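Local coordinates for 2-C-methyl-D-erythritol 4-phosphate cytidylyltransferase (PDB 2PX7), which probably catalyses the transfer of a cytidylyl group from CTP to 2-C-methyl-D-erythritol 4-phosphate, a step of non-mevalonate isoprenoid biosynthesis, at residues Leu101-Asp113 with Thr169-His182. Sequence-based numbering, arbitrary orientation.
Sequences LEAASLPLVLVHD and TPQGFFTALLREAH
With CG swung anti to its backbone N (chi1 -164°), L101 drops its two methyls into a hole formed by T175, L178, R179 and H182: CD2 lies 3.8 Å from L178 CG and also touches CD2 of H182, while CD1 reaches CG2 of T175. R179, bent at chi2 and chi3, packs its CG on L101 CG (3.6 Å), the two side chains crossing at a slant, and brings its guanidinium to the C-terminal end of helix 93-103, where NH1 makes a short but weak, poorly angled bond to L101 O. CG2 of T175 sits over the centre of one guanidinium face, 3.7 Å above it, and the carbonyl of A104 meets the edge. Next to this helix-on-helix patch, strands 108-111 and 171-174 pair antiparallel at the middle of the mixed sheet of the nucleotidyltransferase alpha/beta fold, with 171-174 running directly into helix 175-188. V109 and F173 exchange two backbone bonds, the one from V109 N to F173 O (2.9 Å) being nearly straight; V111 and Q171 exchange another two. V109, V111, Q171 and F173 are on the face covered by helices 93-103, 175-188 and 195-201, and V111 CG2 and L178 CD2 meet tip to tip at 3.9 Å. On the other face L108 CD1 abuts the F174 ring edge at CD1 (3.6 Å), and L110, packed against helix 121-134, lies over G172. At the strand-to-helix turn, T175 N binds P107 O from well above the carbonyl plane; a water bridges the same oxygen to A176 N. Past the other strand end, T169 OG1 accepts the backbone N-H of D113 (3.1 Å) and lies 2.8 Å from ND1 of H112, whose NE2 is hydrogen-bonded to R116 O. D113, salt-bridged to R93 and R116, approaches K217, predicted to position the methylerythritol phosphate for attack.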
# COMPACT_ATOMS: atom_id res chain seq x y z
N LEU A 101 26.18 1.58 11.97
CA LEU A 101 26.83 0.29 11.67
C LEU A 101 28.22 0.16 12.30
O LEU A 101 28.61 -0.92 12.75
CB LEU A 101 26.93 0.13 10.15
CG LEU A 101 27.21 -1.22 9.50
CD1 LEU A 101 26.30 -2.34 10.06
CD2 LEU A 101 27.05 -1.04 7.99
N GLU A 102 28.96 1.27 12.31
CA GLU A 102 30.29 1.30 12.91
C GLU A 102 30.25 0.97 14.40
O GLU A 102 31.21 0.39 14.93
CB GLU A 102 30.92 2.68 12.69
CG GLU A 102 32.44 2.66 12.70
CD GLU A 102 33.02 4.03 12.41
OE1 GLU A 102 32.65 4.62 11.37
OE2 GLU A 102 33.85 4.50 13.23
N ALA A 103 29.14 1.32 15.05
CA ALA A 103 28.93 1.09 16.48
C ALA A 103 28.31 -0.27 16.82
O ALA A 103 28.31 -0.66 17.99
CB ALA A 103 28.07 2.22 17.07
N ALA A 104 27.79 -0.98 15.81
CA ALA A 104 27.14 -2.28 16.02
C ALA A 104 28.11 -3.29 16.64
O ALA A 104 29.24 -3.41 16.18
CB ALA A 104 26.55 -2.80 14.70
N SER A 105 27.68 -4.02 17.68
CA SER A 105 28.59 -4.95 18.37
C SER A 105 28.32 -6.42 18.07
O SER A 105 29.18 -7.27 18.32
CB SER A 105 28.61 -4.68 19.89
OG SER A 105 27.34 -4.94 20.48
N LEU A 106 27.15 -6.70 17.49
CA LEU A 106 26.72 -8.07 17.25
C LEU A 106 26.79 -8.44 15.74
O LEU A 106 26.68 -7.55 14.89
CB LEU A 106 25.32 -8.28 17.84
CG LEU A 106 25.30 -7.99 19.36
CD1 LEU A 106 23.93 -7.56 19.84
CD2 LEU A 106 25.81 -9.20 20.17
N PRO A 107 27.02 -9.72 15.42
CA PRO A 107 27.25 -10.15 14.03
C PRO A 107 26.01 -10.20 13.13
O PRO A 107 26.12 -10.57 11.94
CB PRO A 107 27.83 -11.56 14.19
CG PRO A 107 27.24 -12.07 15.45
CD PRO A 107 27.15 -10.86 16.36
N LEU A 108 24.86 -9.84 13.69
CA LEU A 108 23.61 -9.76 12.93
C LEU A 108 22.95 -8.41 13.17
O LEU A 108 22.93 -7.92 14.30
CB LEU A 108 22.68 -10.91 13.34
CG LEU A 108 21.70 -11.35 12.26
CD1 LEU A 108 22.35 -12.30 11.29
CD2 LEU A 108 20.49 -12.00 12.89
N VAL A 109 22.44 -7.78 12.11
CA VAL A 109 21.79 -6.48 12.24
C VAL A 109 20.40 -6.46 11.65
O VAL A 109 20.14 -7.09 10.64
CB VAL A 109 22.58 -5.29 11.58
CG1 VAL A 109 23.68 -4.85 12.45
CG2 VAL A 109 23.09 -5.64 10.14
N LEU A 110 19.51 -5.69 12.29
CA LEU A 110 18.23 -5.32 11.69
C LEU A 110 18.23 -3.82 11.51
O LEU A 110 18.60 -3.07 12.42
CB LEU A 110 17.06 -5.76 12.56
CG LEU A 110 16.83 -7.27 12.73
CD1 LEU A 110 15.83 -7.53 13.85
CD2 LEU A 110 16.35 -7.95 11.42
N VAL A 111 17.86 -3.37 10.31
CA VAL A 111 17.79 -1.95 10.03
C VAL A 111 16.33 -1.58 9.77
O VAL A 111 15.67 -2.18 8.92
CB VAL A 111 18.64 -1.57 8.79
CG1 VAL A 111 18.78 -0.04 8.69
CG2 VAL A 111 20.01 -2.26 8.84
N HIS A 112 15.83 -0.59 10.51
CA HIS A 112 14.41 -0.29 10.48
C HIS A 112 14.09 1.19 10.34
O HIS A 112 14.72 2.02 10.97
CB HIS A 112 13.71 -0.88 11.72
CG HIS A 112 12.22 -0.71 11.69
ND1 HIS A 112 11.42 -1.35 10.77
CD2 HIS A 112 11.40 0.04 12.45
CE1 HIS A 112 10.16 -1.01 10.98
NE2 HIS A 112 10.12 -0.16 11.99
N ASP A 113 13.12 1.50 9.47
CA ASP A 113 12.59 2.84 9.29
C ASP A 113 11.71 3.18 10.46
O ASP A 113 10.76 2.47 10.71
CB ASP A 113 11.67 2.89 8.08
CG ASP A 113 12.39 2.76 6.80
OD1 ASP A 113 13.66 2.81 6.78
OD2 ASP A 113 11.68 2.60 5.77
N THR A 169 10.59 -2.74 5.84
CA THR A 169 11.66 -2.98 6.80
C THR A 169 10.98 -3.63 8.03
O THR A 169 9.77 -3.60 8.13
CB THR A 169 12.43 -1.65 7.22
OG1 THR A 169 11.60 -0.85 8.07
CG2 THR A 169 12.86 -0.83 5.99
N PRO A 170 11.75 -4.22 8.96
CA PRO A 170 13.22 -4.26 9.06
C PRO A 170 13.88 -5.11 7.98
O PRO A 170 13.30 -6.12 7.54
CB PRO A 170 13.47 -4.86 10.45
CG PRO A 170 12.25 -5.69 10.74
CD PRO A 170 11.10 -4.95 10.08
N GLN A 171 15.07 -4.70 7.55
CA GLN A 171 15.92 -5.53 6.69
C GLN A 171 17.07 -6.12 7.51
O GLN A 171 17.70 -5.40 8.29
CB GLN A 171 16.43 -4.71 5.49
CG GLN A 171 15.30 -3.93 4.77
CD GLN A 171 15.69 -3.39 3.43
OE1 GLN A 171 16.88 -3.33 3.07
NE2 GLN A 171 14.68 -3.04 2.64
N GLY A 172 17.33 -7.41 7.33
CA GLY A 172 18.25 -8.15 8.19
C GLY A 172 19.49 -8.59 7.43
O GLY A 172 19.40 -9.00 6.30
N PHE A 173 20.65 -8.49 8.06
CA PHE A 173 21.91 -8.81 7.38
C PHE A 173 22.91 -9.36 8.38
O PHE A 173 22.83 -9.02 9.57
CB PHE A 173 22.51 -7.55 6.72
CG PHE A 173 21.58 -6.85 5.75
CD1 PHE A 173 21.45 -7.29 4.44
CD2 PHE A 173 20.84 -5.75 6.16
CE1 PHE A 173 20.56 -6.66 3.54
CE2 PHE A 173 19.96 -5.11 5.29
CZ PHE A 173 19.81 -5.58 3.97
N PHE A 174 23.84 -10.19 7.91
CA PHE A 174 25.11 -10.34 8.64
C PHE A 174 25.74 -8.95 8.71
O PHE A 174 25.86 -8.25 7.70
CB PHE A 174 26.07 -11.32 7.94
CG PHE A 174 25.53 -12.73 7.80
CD1 PHE A 174 24.64 -13.27 8.74
CD2 PHE A 174 25.95 -13.54 6.74
CE1 PHE A 174 24.17 -14.58 8.61
CE2 PHE A 174 25.47 -14.86 6.60
CZ PHE A 174 24.59 -15.37 7.54
N THR A 175 26.14 -8.53 9.91
CA THR A 175 26.77 -7.20 10.12
C THR A 175 28.00 -7.00 9.23
O THR A 175 28.15 -5.94 8.61
CB THR A 175 27.16 -7.04 11.60
OG1 THR A 175 26.03 -7.41 12.41
CG2 THR A 175 27.57 -5.60 11.92
N ALA A 176 28.83 -8.02 9.14
CA ALA A 176 30.03 -8.00 8.29
C ALA A 176 29.71 -7.79 6.81
O ALA A 176 30.47 -7.16 6.07
CB ALA A 176 30.79 -9.30 8.47
N LEU A 177 28.59 -8.35 6.36
CA LEU A 177 28.20 -8.20 4.98
C LEU A 177 27.74 -6.77 4.71
O LEU A 177 28.12 -6.17 3.71
CB LEU A 177 27.10 -9.22 4.62
CG LEU A 177 26.46 -9.08 3.24
CD1 LEU A 177 27.47 -9.35 2.09
CD2 LEU A 177 25.26 -10.00 3.16
N LEU A 178 26.91 -6.23 5.60
CA LEU A 178 26.45 -4.85 5.44
C LEU A 178 27.61 -3.82 5.50
O LEU A 178 27.61 -2.82 4.79
CB LEU A 178 25.31 -4.51 6.43
CG LEU A 178 24.57 -3.20 6.13
CD1 LEU A 178 23.94 -3.24 4.71
CD2 LEU A 178 23.51 -2.88 7.19
N ARG A 179 28.60 -4.09 6.34
CA ARG A 179 29.85 -3.32 6.32
C ARG A 179 30.54 -3.39 4.95
O ARG A 179 30.83 -2.36 4.38
CB ARG A 179 30.76 -3.68 7.52
CG ARG A 179 30.02 -3.41 8.85
CD ARG A 179 30.89 -2.88 10.00
NE ARG A 179 31.18 -3.93 10.95
CZ ARG A 179 30.89 -3.93 12.26
NH1 ARG A 179 30.32 -2.91 12.87
NH2 ARG A 179 31.22 -4.99 12.97
N GLU A 180 30.74 -4.59 4.39
CA GLU A 180 31.28 -4.70 3.03
C GLU A 180 30.48 -3.89 2.01
O GLU A 180 31.05 -3.23 1.15
CB GLU A 180 31.35 -6.15 2.54
CG GLU A 180 32.34 -7.05 3.26
CD GLU A 180 33.80 -6.68 3.00
OE1 GLU A 180 34.13 -6.12 1.93
OE2 GLU A 180 34.64 -6.98 3.88
N ALA A 181 29.15 -3.98 2.11
CA ALA A 181 28.25 -3.26 1.21
C ALA A 181 28.43 -1.74 1.31
O ALA A 181 28.51 -1.04 0.29
CB ALA A 181 26.81 -3.66 1.49
N HIS A 182 28.44 -1.23 2.54
CA HIS A 182 28.65 0.18 2.75
C HIS A 182 30.06 0.65 2.33
O HIS A 182 30.20 1.74 1.80
CB HIS A 182 28.30 0.58 4.20
CG HIS A 182 26.84 0.85 4.41
ND1 HIS A 182 26.29 2.12 4.31
CD2 HIS A 182 25.81 0.02 4.68
CE1 HIS A 182 24.99 2.05 4.53
NE2 HIS A 182 24.67 0.78 4.76
O HOH W 1 28.60 -10.58 10.82